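Local coordinates for protein WZI (Escherichia coli, PDB 2YNK) that is an outer membrane lectin that underpins group 1 capsule assembly, probably by binding capsular polysaccharide at the cell surface, at residues N203-V208 with Y348-Y353; H210-G215 with M234-K239; W384-V389 with I413-S418; S430-N435 with G445-I450. All coordinates share one frame; numbering follows the deposited sequence.

Contact 1: residues N203-V208 with Y348-Y353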
loop_
_atom_site.group_PDB
_atom_site.type_symbol
_atom_site.label_atom_id
_atom_site.label_comp_id
_atom_site.label_asym_id
_atom_site.label_seq_id
_atom_site.Cartn_x
_atom_site.Cartn_y
_atom_site.Cartn_z
ATOM N N ASN A 203 0.602 4.958 -17.876
ATOM C CA ASN A 203 1.359 6.108 -18.373
ATOM C C ASN A 203 2.661 5.663 -19.022
ATOM O O ASN A 203 3.346 4.770 -18.498
ATOM C CB ASN A 203 1.659 7.061 -17.217
ATOM C CG ASN A 203 2.255 8.377 -17.671
ATOM O OD1 ASN A 203 2.009 8.840 -18.780
ATOM N ND2 ASN A 203 3.033 8.995 -16.797
ATOM N N GLN A 204 2.985 6.283 -20.162
ATOM C CA GLN A 204 4.178 5.947 -20.965
ATOM C C GLN A 204 4.315 4.438 -21.163
ATOM O O GLN A 204 5.416 3.899 -21.153
ATOM C CB GLN A 204 5.453 6.493 -20.311
ATOM C CG GLN A 204 5.606 8.009 -20.338
ATOM C CD GLN A 204 6.963 8.449 -19.809
ATOM O OE1 GLN A 204 7.659 7.687 -19.117
ATOM N NE2 GLN A 204 7.359 9.683 -20.143
ATOM N N TYR A 205 3.195 3.750 -21.328
ATOM C CA TYR A 205 3.232 2.304 -21.388
ATOM C C TYR A 205 3.476 1.904 -22.851
ATOM O O TYR A 205 2.547 1.529 -23.569
ATOM C CB TYR A 205 1.951 1.709 -20.787
ATOM C CG TYR A 205 1.989 0.218 -20.685
ATOM C CD1 TYR A 205 2.719 -0.416 -19.685
ATOM C CD2 TYR A 205 1.329 -0.562 -21.607
ATOM C CE1 TYR A 205 2.765 -1.800 -19.595
ATOM C CE2 TYR A 205 1.368 -1.943 -21.538
ATOM C CZ TYR A 205 2.080 -2.562 -20.528
ATOM O OH TYR A 205 2.105 -3.941 -20.488
ATOM N N ASN A 206 4.744 2.007 -23.263
ATOM C CA ASN A 206 5.184 1.834 -24.676
ATOM C C ASN A 206 4.489 0.749 -25.494
ATOM O O ASN A 206 3.766 1.060 -26.419
ATOM C CB ASN A 206 6.691 1.581 -24.744
ATOM C CG ASN A 206 7.193 1.436 -26.179
ATOM O OD1 ASN A 206 7.328 2.427 -26.898
ATOM N ND2 ASN A 206 7.481 0.196 -26.601
ATOM N N ALA A 207 4.692 -0.514 -25.142
ATOM C CA ALA A 207 4.197 -1.639 -25.951
ATOM C C ALA A 207 2.723 -1.557 -26.369
ATOM O O ALA A 207 2.345 -2.129 -27.397
ATOM C CB ALA A 207 4.460 -2.957 -25.235
ATOM N N VAL A 208 1.894 -0.891 -25.563
ATOM C CA VAL A 208 0.469 -0.690 -25.878
ATOM C C VAL A 208 -0.004 0.593 -25.195
ATOM O O VAL A 208 -0.602 0.561 -24.100
ATOM C CB VAL A 208 -0.430 -1.847 -25.389
ATOM C CG1 VAL A 208 -1.818 -1.711 -26.001
ATOM C CG2 VAL A 208 0.183 -3.202 -25.720
ATOM N N TYR A 348 0.321 -7.433 -23.681
ATOM C CA TYR A 348 0.893 -6.348 -22.897
ATOM C C TYR A 348 2.325 -6.738 -22.545
ATOM O O TYR A 348 2.592 -7.330 -21.506
ATOM C CB TYR A 348 0.002 -6.049 -21.671
ATOM C CG TYR A 348 -1.376 -5.584 -22.101
ATOM C CD1 TYR A 348 -1.615 -4.256 -22.400
ATOM C CD2 TYR A 348 -2.419 -6.486 -22.270
ATOM C CE1 TYR A 348 -2.861 -3.823 -22.819
ATOM C CE2 TYR A 348 -3.674 -6.065 -22.686
ATOM C CZ TYR A 348 -3.888 -4.729 -22.959
ATOM O OH TYR A 348 -5.121 -4.292 -23.387
ATOM N N LYS A 349 3.242 -6.402 -23.446
ATOM C CA LYS A 349 4.590 -6.983 -23.445
ATOM C C LYS A 349 5.527 -6.337 -22.449
ATOM O O LYS A 349 6.514 -6.946 -22.054
ATOM C CB LYS A 349 5.203 -6.920 -24.850
ATOM C CG LYS A 349 4.539 -7.846 -25.861
ATOM C CD LYS A 349 5.250 -7.760 -27.199
ATOM C CE LYS A 349 4.652 -8.686 -28.242
ATOM N NZ LYS A 349 5.668 -8.957 -29.300
ATOM N N ASP A 350 5.221 -5.105 -22.047
ATOM C CA ASP A 350 5.965 -4.430 -20.975
ATOM C C ASP A 350 5.637 -5.066 -19.614
ATOM O O ASP A 350 6.199 -4.672 -18.594
ATOM C CB ASP A 350 5.611 -2.939 -20.911
ATOM C CG ASP A 350 6.307 -2.081 -21.968
ATOM O OD1 ASP A 350 7.035 -2.590 -22.854
ATOM O OD2 ASP A 350 6.099 -0.842 -21.883
ATOM N N GLY A 351 4.702 -6.016 -19.589
ATOM C CA GLY A 351 4.397 -6.758 -18.376
ATOM C C GLY A 351 3.502 -5.958 -17.461
ATOM O O GLY A 351 2.974 -4.931 -17.864
ATOM N N TYR A 352 3.342 -6.437 -16.228
ATOM C CA TYR A 352 2.489 -5.795 -15.214
ATOM C C TYR A 352 3.332 -4.744 -14.467
ATOM O O TYR A 352 3.591 -4.859 -13.259
ATOM C CB TYR A 352 1.920 -6.864 -14.275
ATOM C CG TYR A 352 0.801 -6.401 -13.353
ATOM C CD1 TYR A 352 -0.392 -5.904 -13.870
ATOM C CD2 TYR A 352 0.926 -6.492 -11.968
ATOM C CE1 TYR A 352 -1.417 -5.481 -13.039
ATOM C CE2 TYR A 352 -0.093 -6.077 -11.126
ATOM C CZ TYR A 352 -1.263 -5.571 -11.665
ATOM O OH TYR A 352 -2.282 -5.154 -10.845
ATOM N N TYR A 353 3.789 -3.743 -15.233
ATOM C CA TYR A 353 4.679 -2.681 -14.760
ATOM C C TYR A 353 4.345 -1.363 -15.451
ATOM O O TYR A 353 4.105 -1.346 -16.658
ATOM C CB TYR A 353 6.138 -2.977 -15.107
ATOM C CG TYR A 353 6.713 -4.235 -14.527
ATOM C CD1 TYR A 353 6.422 -5.469 -15.082
ATOM C CD2 TYR A 353 7.588 -4.193 -13.459
ATOM C CE1 TYR A 353 6.965 -6.638 -14.577
ATOM C CE2 TYR A 353 8.140 -5.354 -12.938
ATOM C CZ TYR A 353 7.825 -6.577 -13.507
ATOM O OH TYR A 353 8.346 -7.745 -13.003
#
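With CG anti to the backbone N (chi1 -174°), the Y205 ring reaches Y348 and the turn that follows it, while Y348 keeps CG beside its own N (chi1 -62°). The two side chains meet roughly at a right angle, Y205 CE2 at the edge of the Y348 ring, 3.9 Å from CD1. Y205 OH donates to G351 O, 2.9 Å away at the end of the type I turn Y348-G351. D350 OD2 lies over one face of the Y205 ring, toward the rim, with the carboxylate plane turned 73° from the ring, and D350 CB comes within 3.3 Å of Y205 CE1. Y353 O lies at the ring edge. V208 CG2 packs on Y348 CD1 at 3.9 Å. Both segments lie in loops: 203-208 between strands 193-201 and 212-221, the other leading into strand 353-354. Y205 and Y348 rest on Q235 of strand 226-236, and Y348 OH is hydrogen-bonded to G237 O just past that strand.

Contact 2: residues H210-G215 with M234-K239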
loop_
_atom_site.group_PDB
_atom_site.type_symbol
_atom_site.label_atom_id
_atom_site.label_comp_id
_atom_site.label_asym_id
_atom_site.label_seq_id
_atom_site.Cartn_x
_atom_site.Cartn_y
_atom_site.Cartn_z
ATOM N N HIS A 210 -1.579 3.994 -23.623
ATOM C CA HIS A 210 -2.879 4.239 -22.966
ATOM C C HIS A 210 -3.608 2.983 -22.592
ATOM O O HIS A 210 -4.789 2.855 -22.867
ATOM C CB HIS A 210 -3.759 5.108 -23.852
ATOM C CG HIS A 210 -2.997 6.183 -24.582
ATOM N ND1 HIS A 210 -2.190 7.056 -23.951
ATOM C CD2 HIS A 210 -2.942 6.507 -25.940
ATOM C CE1 HIS A 210 -1.643 7.899 -24.855
ATOM N NE2 HIS A 210 -2.103 7.560 -26.071
ATOM N N ALA A 211 -2.914 2.040 -21.970
ATOM C CA ALA A 211 -3.543 0.808 -21.530
ATOM C C ALA A 211 -4.287 1.059 -20.212
ATOM O O ALA A 211 -3.848 1.840 -19.346
ATOM C CB ALA A 211 -2.518 -0.305 -21.359
ATOM N N LYS A 212 -5.411 0.380 -20.056
ATOM C CA LYS A 212 -6.236 0.581 -18.893
ATOM C C LYS A 212 -5.973 -0.519 -17.891
ATOM O O LYS A 212 -5.742 -1.669 -18.264
ATOM C CB LYS A 212 -7.708 0.597 -19.276
ATOM C CG LYS A 212 -8.013 1.351 -20.564
ATOM C CD LYS A 212 -7.453 2.765 -20.581
ATOM C CE LYS A 212 -7.856 3.476 -21.861
ATOM N NZ LYS A 212 -7.269 4.839 -21.912
ATOM N N ILE A 213 -5.982 -0.150 -16.615
ATOM C CA ILE A 213 -6.079 -1.127 -15.551
ATOM C C ILE A 213 -7.464 -0.936 -14.943
ATOM O O ILE A 213 -7.773 0.119 -14.394
ATOM C CB ILE A 213 -4.959 -0.969 -14.508
ATOM C CG1 ILE A 213 -3.586 -1.152 -15.166
ATOM C CG2 ILE A 213 -5.109 -1.996 -13.398
ATOM C CD1 ILE A 213 -3.271 -2.573 -15.600
ATOM N N ILE A 214 -8.309 -1.948 -15.102
ATOM C CA ILE A 214 -9.647 -1.946 -14.522
ATOM C C ILE A 214 -9.693 -3.063 -13.499
ATOM O O ILE A 214 -9.179 -4.160 -13.752
ATOM C CB ILE A 214 -10.732 -2.128 -15.600
ATOM C CG1 ILE A 214 -10.684 -0.936 -16.565
ATOM C CG2 ILE A 214 -12.111 -2.239 -14.966
ATOM C CD1 ILE A 214 -11.078 -1.278 -17.981
ATOM N N GLY A 215 -10.272 -2.778 -12.337
ATOM C CA GLY A 215 -10.169 -3.706 -11.218
ATOM C C GLY A 215 -11.221 -3.590 -10.138
ATOM O O GLY A 215 -11.921 -2.577 -10.009
HETATM N N MSE A 234 -7.848 -6.482 -14.450
HETATM C CA MSE A 234 -7.591 -6.798 -15.855
HETATM C C MSE A 234 -6.873 -5.670 -16.551
HETATM O O MSE A 234 -7.213 -4.498 -16.403
HETATM C CB MSE A 234 -8.839 -7.232 -16.621
HETATM C CG MSE A 234 -9.990 -6.255 -16.510
HETATM SE SE MSE A 234 -11.348 -6.726 -17.858
HETATM C CE MSE A 234 -12.885 -6.153 -16.748
ATOM N N GLN A 235 -5.848 -6.040 -17.309
ATOM C CA GLN A 235 -5.106 -5.109 -18.151
ATOM C C GLN A 235 -5.769 -5.146 -19.523
ATOM O O GLN A 235 -5.789 -6.186 -20.171
ATOM C CB GLN A 235 -3.647 -5.547 -18.222
ATOM C CG GLN A 235 -2.656 -4.459 -18.582
ATOM C CD GLN A 235 -1.216 -4.884 -18.349
ATOM O OE1 GLN A 235 -0.294 -4.061 -18.412
ATOM N NE2 GLN A 235 -1.010 -6.172 -18.079
ATOM N N TRP A 236 -6.315 -4.017 -19.960
ATOM C CA TRP A 236 -7.287 -4.004 -21.048
ATOM C C TRP A 236 -7.210 -2.709 -21.821
ATOM O O TRP A 236 -6.743 -1.701 -21.303
ATOM C CB TRP A 236 -8.675 -4.229 -20.442
ATOM C CG TRP A 236 -9.832 -4.157 -21.405
ATOM C CD1 TRP A 236 -10.367 -5.184 -22.175
ATOM C CD2 TRP A 236 -10.646 -2.986 -21.718
ATOM N NE1 TRP A 236 -11.416 -4.733 -22.928
ATOM C CE2 TRP A 236 -11.631 -3.424 -22.701
ATOM C CE3 TRP A 236 -10.650 -1.662 -21.301
ATOM C CZ2 TRP A 236 -12.568 -2.558 -23.230
ATOM C CZ3 TRP A 236 -11.602 -0.792 -21.840
ATOM C CH2 TRP A 236 -12.539 -1.230 -22.781
ATOM N N GLY A 237 -7.635 -2.721 -23.079
ATOM C CA GLY A 237 -7.594 -1.512 -23.908
ATOM C C GLY A 237 -6.196 -1.112 -24.387
ATOM O O GLY A 237 -5.220 -1.848 -24.175
ATOM N N GLY A 238 -6.114 0.055 -25.030
ATOM C CA GLY A 238 -4.866 0.579 -25.602
ATOM C C GLY A 238 -4.939 0.747 -27.112
ATOM O O GLY A 238 -5.944 0.408 -27.731
ATOM N N LYS A 239 -3.881 1.272 -27.717
ATOM C CA LYS A 239 -3.842 1.391 -29.178
ATOM C C LYS A 239 -3.753 0.013 -29.856
ATOM O O LYS A 239 -2.909 -0.818 -29.510
ATOM C CB LYS A 239 -2.708 2.317 -29.640
ATOM C CG LYS A 239 -2.980 3.774 -29.292
ATOM C CD LYS A 239 -2.091 4.767 -30.037
ATOM C CE LYS A 239 -2.282 6.168 -29.458
ATOM N NZ LYS A 239 -1.517 7.232 -30.159
#
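K212 and W236 face each other as an antiparallel hydrogen-bonded pair: K212 N reaches W236 O at 2.8 Å, and W236 N returns to K212 O at 3.0 Å. Two residues on, past the non-hydrogen-bonded pair I213-Q235, the ladder repeats between I214 and M234, where M234 N donates to I214 O almost straight (178°). On the face shared by K212, I214, M234 and W236, I214 reaches W236 with its tip. Its CD1 sits 3.4 Å from W236 CE3 of the six-membered ring, approaching obliquely, and the K212 chain, bent at chi2, puts CG 4.1 Å from W236 CE3. On the other face I213 CD1 meets Q235 CG at 3.6 Å. Past the strand ends the pairing gives way to two glycines, G237 and G238, and G238 CA makes a CH...O contact with H210 O. Further out K239 CE lies at the edge of the H210 ring, 3.6 Å from CD2. The next shell fixes the indole: N247 OD1 takes the hydrogen bond from W236 NE1, and F248 meets the ring edge-to-face, while E243 OE2 takes the N-H of G238 in the loop. Chemically, then, the hairpin is held by its backbone, with aliphatic contacts, including the CH2 groups of Q235 and K212, on the two faces; toward the loop end H210 and K239 bring two basic groups close, which would probably disfavour a protonated imidazole.

Contact 3: residues W384-V389 with I413-S418; sequences WSTRLV and IQLGWS
G416 O is approached three times from the strand opposite: S385 N donates to it at 3.0 Å, S385 OG adds a weak bond at 3.4 Å, and W384 CA brings a CH...O contact. The S385 amide comes from above the carbonyl plane, 37° out of it. G416 N pairs back to S385 O, so this is a full antiparallel hydrogen-bonded pair, and G416, having no side chain, lets S385 OG come to 3.5 Å from its CA. Two residues on, Q414 N donates to R387 O at 2.7 Å, in the carbonyl plane, while the return bond is weak. The R387 and Q414 side chains run extended, side by side and pointing the same way; NH1 and OE1 end 2.9 Å apart, at the guanidinium edge. Each has other partners: a salt bridge from R387 NE to E157, and bonds from Q414 NE2 to S430 OG and Q84. On the opposite face W417 turns its edge to the face of W384 in an edge-to-face pair, planes 55° apart, with W417 CD1 3.4 Å from W384 CH2. T386 and L415, then L388 and I413, lie alongside in the same row. Two dodecane molecules lie here, one on W384 and T386, the other on W384 and L415. An aromatic and aliphatic outer face backed by a polar, charged face is the two-sided pattern of a transmembrane beta-barrel wall.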
loop_
_atom_site.group_PDB
_atom_site.type_symbol
_atom_site.label_atom_id
_atom_site.label_comp_id
_atom_site.label_asym_id
_atom_site.label_seq_id
_atom_site.Cartn_x
_atom_site.Cartn_y
_atom_site.Cartn_z
ATOM N N TRP A 384 11.381 4.461 16.483
ATOM C CA TRP A 384 12.601 3.773 16.099
ATOM C C TRP A 384 12.254 2.504 15.410
ATOM O O TRP A 384 11.367 1.791 15.856
ATOM C CB TRP A 384 13.411 3.441 17.322
ATOM C CG TRP A 384 13.641 4.648 18.162
ATOM C CD1 TRP A 384 12.828 5.147 19.171
ATOM C CD2 TRP A 384 14.766 5.575 18.079
ATOM N NE1 TRP A 384 13.361 6.288 19.705
ATOM C CE2 TRP A 384 14.525 6.599 19.098
ATOM C CE3 TRP A 384 15.900 5.663 17.291
ATOM C CZ2 TRP A 384 15.401 7.652 19.299
ATOM C CZ3 TRP A 384 16.776 6.729 17.503
ATOM C CH2 TRP A 384 16.528 7.699 18.483
ATOM N N SER A 385 12.949 2.190 14.323
ATOM C CA SER A 385 12.659 0.968 13.593
ATOM C C SER A 385 13.921 0.231 13.185
ATOM O O SER A 385 14.994 0.819 13.068
ATOM C CB SER A 385 11.778 1.268 12.380
ATOM O OG SER A 385 11.894 2.624 11.999
ATOM N N THR A 386 13.781 -1.075 13.006
ATOM C CA THR A 386 14.845 -1.902 12.462
ATOM C C THR A 386 14.247 -2.927 11.517
ATOM O O THR A 386 13.188 -3.497 11.794
ATOM C CB THR A 386 15.634 -2.592 13.574
ATOM O OG1 THR A 386 16.263 -1.585 14.369
ATOM C CG2 THR A 386 16.704 -3.511 12.997
ATOM N N ARG A 387 14.924 -3.146 10.394
ATOM C CA ARG A 387 14.390 -4.002 9.357
ATOM C C ARG A 387 15.467 -4.846 8.719
ATOM O O ARG A 387 16.440 -4.312 8.212
ATOM C CB ARG A 387 13.723 -3.141 8.302
ATOM C CG ARG A 387 13.141 -3.941 7.166
ATOM C CD ARG A 387 12.086 -3.160 6.412
ATOM N NE ARG A 387 11.821 -3.805 5.122
ATOM C CZ ARG A 387 12.482 -3.560 3.990
ATOM N NH1 ARG A 387 13.463 -2.666 3.937
ATOM N NH2 ARG A 387 12.144 -4.217 2.895
ATOM N N LEU A 388 15.295 -6.161 8.764
ATOM C CA LEU A 388 16.176 -7.092 8.061
ATOM C C LEU A 388 15.420 -7.689 6.882
ATOM O O LEU A 388 14.202 -7.877 6.945
ATOM C CB LEU A 388 16.647 -8.213 8.987
ATOM C CG LEU A 388 17.558 -7.818 10.150
ATOM C CD1 LEU A 388 17.672 -8.955 11.156
ATOM C CD2 LEU A 388 18.936 -7.411 9.649
ATOM N N VAL A 389 16.145 -7.993 5.811
ATOM C CA VAL A 389 15.530 -8.552 4.621
ATOM C C VAL A 389 16.512 -9.400 3.807
ATOM O O VAL A 389 17.674 -9.050 3.658
ATOM C CB VAL A 389 14.915 -7.430 3.755
ATOM C CG1 VAL A 389 15.789 -6.193 3.785
ATOM C CG2 VAL A 389 14.704 -7.890 2.324
ATOM N N ILE A 413 19.972 -4.547 5.919
ATOM C CA ILE A 413 19.470 -4.036 7.185
ATOM C C ILE A 413 19.080 -2.576 6.971
ATOM O O ILE A 413 19.780 -1.839 6.274
ATOM C CB ILE A 413 20.543 -4.140 8.293
ATOM C CG1 ILE A 413 19.994 -3.642 9.645
ATOM C CG2 ILE A 413 21.801 -3.374 7.905
ATOM C CD1 ILE A 413 20.894 -3.956 10.829
ATOM N N GLN A 414 17.964 -2.157 7.560
ATOM C CA GLN A 414 17.515 -0.778 7.429
ATOM C C GLN A 414 17.011 -0.265 8.773
ATOM O O GLN A 414 16.103 -0.846 9.375
ATOM C CB GLN A 414 16.439 -0.680 6.354
ATOM C CG GLN A 414 15.989 0.738 6.041
ATOM C CD GLN A 414 15.238 0.848 4.722
ATOM O OE1 GLN A 414 14.815 -0.155 4.135
ATOM N NE2 GLN A 414 15.068 2.077 4.246
ATOM N N LEU A 415 17.642 0.802 9.256
ATOM C CA LEU A 415 17.240 1.449 10.493
ATOM C C LEU A 415 16.454 2.697 10.138
ATOM O O LEU A 415 16.652 3.272 9.065
ATOM C CB LEU A 415 18.460 1.835 11.326
ATOM C CG LEU A 415 19.458 0.730 11.679
ATOM C CD1 LEU A 415 20.479 1.249 12.677
ATOM C CD2 LEU A 415 18.765 -0.517 12.216
ATOM N N GLY A 416 15.558 3.106 11.034
ATOM C CA GLY A 416 14.771 4.312 10.826
ATOM C C GLY A 416 14.524 5.085 12.111
ATOM O O GLY A 416 14.513 4.513 13.200
ATOM N N TRP A 417 14.352 6.397 11.970
ATOM C CA TRP A 417 13.894 7.250 13.061
ATOM C C TRP A 417 12.947 8.282 12.524
ATOM O O TRP A 417 13.199 8.891 11.470
ATOM C CB TRP A 417 15.049 7.933 13.775
ATOM C CG TRP A 417 14.579 8.904 14.825
ATOM C CD1 TRP A 417 14.235 8.623 16.141
ATOM C CD2 TRP A 417 14.362 10.349 14.680
ATOM N NE1 TRP A 417 13.838 9.760 16.803
ATOM C CE2 TRP A 417 13.891 10.826 15.985
ATOM C CE3 TRP A 417 14.505 11.258 13.648
ATOM C CZ2 TRP A 417 13.599 12.155 16.216
ATOM C CZ3 TRP A 417 14.203 12.602 13.892
ATOM C CH2 TRP A 417 13.759 13.037 15.147
ATOM N N SER A 418 11.847 8.461 13.256
ATOM C CA SER A 418 10.794 9.408 12.930
ATOM C C SER A 418 10.605 10.274 14.164
ATOM O O SER A 418 10.609 9.765 15.287
ATOM C CB SER A 418 9.512 8.640 12.604
ATOM O OG SER A 418 8.484 9.477 12.088
#

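Contact 4: residues S430-N435 with G445-I450. With D12 (dodecane), chain H; HEX (hexane), chain R.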
loop_
_atom_site.group_PDB
_atom_site.type_symbol
_atom_site.label_atom_id
_atom_site.label_comp_id
_atom_site.label_asym_id
_atom_site.label_seq_id
_atom_site.Cartn_x
_atom_site.Cartn_y
_atom_site.Cartn_z
ATOM N N SER A 430 16.331 7.601 7.473
ATOM C CA SER A 430 16.571 6.190 7.195
ATOM C C SER A 430 18.048 5.987 6.898
ATOM O O SER A 430 18.708 6.881 6.382
ATOM C CB SER A 430 15.714 5.718 6.019
ATOM O OG SER A 430 15.464 4.320 6.109
ATOM N N LEU A 431 18.556 4.815 7.256
ATOM C CA LEU A 431 19.955 4.457 7.060
ATOM C C LEU A 431 20.010 2.977 6.729
ATOM O O LEU A 431 19.397 2.181 7.426
ATOM C CB LEU A 431 20.734 4.726 8.339
ATOM C CG LEU A 431 22.236 4.441 8.308
ATOM C CD1 LEU A 431 22.989 5.561 7.602
ATOM C CD2 LEU A 431 22.760 4.245 9.725
ATOM N N TRP A 432 20.736 2.591 5.685
ATOM C CA TRP A 432 20.723 1.181 5.279
ATOM C C TRP A 432 22.027 0.659 4.727
ATOM O O TRP A 432 22.861 1.427 4.253
ATOM C CB TRP A 432 19.600 0.942 4.277
ATOM C CG TRP A 432 19.762 1.728 3.002
ATOM C CD1 TRP A 432 20.506 1.380 1.873
ATOM C CD2 TRP A 432 19.183 3.038 2.680
ATOM N NE1 TRP A 432 20.419 2.352 0.912
ATOM C CE2 TRP A 432 19.650 3.370 1.326
ATOM C CE3 TRP A 432 18.365 3.937 3.352
ATOM C CZ2 TRP A 432 19.295 4.538 0.697
ATOM C CZ3 TRP A 432 18.013 5.122 2.702
ATOM C CH2 TRP A 432 18.472 5.415 1.404
ATOM N N TYR A 433 22.198 -0.663 4.821
ATOM C CA TYR A 433 23.316 -1.384 4.211
ATOM C C TYR A 433 22.777 -2.613 3.492
ATOM O O TYR A 433 21.943 -3.340 4.047
ATOM C CB TYR A 433 24.360 -1.831 5.246
ATOM C CG TYR A 433 25.438 -2.744 4.654
ATOM C CD1 TYR A 433 26.435 -2.229 3.834
ATOM C CD2 TYR A 433 25.448 -4.119 4.917
ATOM C CE1 TYR A 433 27.413 -3.049 3.290
ATOM C CE2 TYR A 433 26.422 -4.948 4.391
ATOM C CZ TYR A 433 27.402 -4.410 3.567
ATOM O OH TYR A 433 28.375 -5.215 3.016
ATOM N N THR A 434 23.261 -2.841 2.267
ATOM C CA THR A 434 22.795 -3.951 1.446
ATOM C C THR A 434 23.966 -4.698 0.857
ATOM O O THR A 434 24.731 -4.140 0.075
ATOM C CB THR A 434 21.915 -3.498 0.268
ATOM O OG1 THR A 434 20.909 -2.581 0.717
ATOM C CG2 THR A 434 21.249 -4.700 -0.363
ATOM N N ASN A 435 24.092 -5.959 1.263
ATOM C CA ASN A 435 24.999 -6.920 0.653
ATOM C C ASN A 435 24.361 -7.393 -0.659
ATOM O O ASN A 435 23.280 -7.993 -0.648
ATOM C CB ASN A 435 25.211 -8.100 1.607
ATOM C CG ASN A 435 26.513 -8.837 1.369
ATOM O OD1 ASN A 435 26.817 -9.279 0.252
ATOM N ND2 ASN A 435 27.287 -8.996 2.434
ATOM N N GLY A 445 23.603 3.785 2.313
ATOM C CA GLY A 445 22.939 5.039 2.005
ATOM C C GLY A 445 22.028 5.509 3.127
ATOM O O GLY A 445 21.737 4.771 4.074
ATOM N N ALA A 446 21.583 6.751 3.012
ATOM C CA ALA A 446 20.701 7.347 3.988
ATOM C C ALA A 446 19.754 8.286 3.267
ATOM O O ALA A 446 20.150 8.962 2.318
ATOM C CB ALA A 446 21.503 8.102 5.029
ATOM N N SER A 447 18.496 8.296 3.694
ATOM C CA SER A 447 17.538 9.269 3.201
ATOM C C SER A 447 17.013 10.087 4.377
ATOM O O SER A 447 17.373 9.829 5.521
ATOM C CB SER A 447 16.408 8.596 2.419
ATOM O OG SER A 447 15.690 7.676 3.207
ATOM N N ALA A 448 16.209 11.099 4.073
ATOM C CA ALA A 448 15.603 11.955 5.092
ATOM C C ALA A 448 14.429 12.696 4.477
ATOM O O ALA A 448 14.571 13.295 3.412
ATOM C CB ALA A 448 16.617 12.944 5.650
ATOM N N GLY A 449 13.278 12.635 5.138
ATOM C CA GLY A 449 12.084 13.337 4.691
ATOM C C GLY A 449 11.550 14.302 5.742
ATOM O O GLY A 449 11.883 14.212 6.925
ATOM N N ILE A 450 10.698 15.221 5.297
ATOM C CA ILE A 450 10.178 16.280 6.144
ATOM C C ILE A 450 8.706 16.539 5.830
ATOM O O ILE A 450 8.287 16.406 4.688
ATOM C CB ILE A 450 11.007 17.565 5.954
ATOM C CG1 ILE A 450 10.766 18.538 7.106
ATOM C CG2 ILE A 450 10.702 18.209 4.608
ATOM C CD1 ILE A 450 11.787 19.649 7.169
HETATM C C1 D12 H . 21.567 9.265 9.202
HETATM C C2 D12 H . 20.554 9.944 8.284
HETATM C C3 D12 H . 21.171 11.013 7.369
HETATM C C4 D12 H . 20.259 11.356 6.188
HETATM C C5 D12 H . 20.871 12.423 5.268
HETATM C C6 D12 H . 20.883 12.042 3.780
HETATM C C7 D12 H . 21.000 13.287 2.904
HETATM C C8 D12 H . 21.723 13.020 1.585
HETATM C C9 D12 H . 21.277 13.982 0.476
HETATM C C10 D12 H . 22.374 14.219 -0.562
HETATM C C11 D12 H . 21.878 15.000 -1.781
HETATM C C12 D12 H . 22.869 16.083 -2.148
HETATM C C1 HEX R . 25.952 -11.504 5.013
HETATM C C2 HEX R . 26.366 -10.176 5.619
HETATM C C3 HEX R . 25.183 -9.210 5.729
HETATM C C4 HEX R . 24.658 -9.085 7.165
HETATM C C5 HEX R . 23.836 -7.811 7.367
HETATM C C6 HEX R . 22.469 -7.943 6.735
#
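W432 lies flat over G445, and this is the densely packed half of the contact. With chi1 62°, its CG sits between the backbone N and the carbonyl carbon, which folds the indole back across the neighbouring strand: G445 O stands 3.4 Å above the ring plane, over its centre, and G445 CA makes a CH-pi contact with the five-membered ring. The far rim of the ring reaches S447, with CZ3 3.5 Å from OG, and S430 CB comes to that hydroxyl oxygen at 3.4 Å. Backbone bonds tie the same pairs: W432 N to G445 O at 2.9 Å, with G445 N returning to W432 O, and S447 N to S430 O at 3.0 Å. The other face is much looser. There L431 CD1 just meets A446 CB at 3.9 Å, and the cover comes from hydrocarbon: dodecane C4 lies 3.7 Å from A446 CB and close to A448 CB. At the far end of its strand N435 meets a hexane through ND2. Such a lipid-like coat is consistent with this face turning to the membrane. Strand 425-435 is bounded on one side by strand 408-422, where L431 and L415 pair, and on the other by strand 444-454, the last of the barrel. A446 bonds to T77 and S447 packs on Y74 and S76 of strand 69-76, so the barrel closes here, last strand against first.

In the fold
Contacts 2, 3 and 4 lie in the wall of one antiparallel barrel of 18 strands, and contact 1 joins loops beside it. Contact 1 brackets contact 2 along the chain, and the two touch, centres about 10 Å apart: the loops of contact 1 cover the end of the hairpin formed by strands 212-221 and 226-236. Contacts 3 and 4 follow in series, centres about 9 Å apart; their strands 408-422 and 425-435 are neighbours in the sheet. Contacts 2 and 3 lie about 37 Å apart between centres, on opposite sides of the chain's centre. Loop packing thus meets one part of the wall, at the end of its hairpin, while the other leads, strand by strand, to the seam that closes the barrel in the outer membrane.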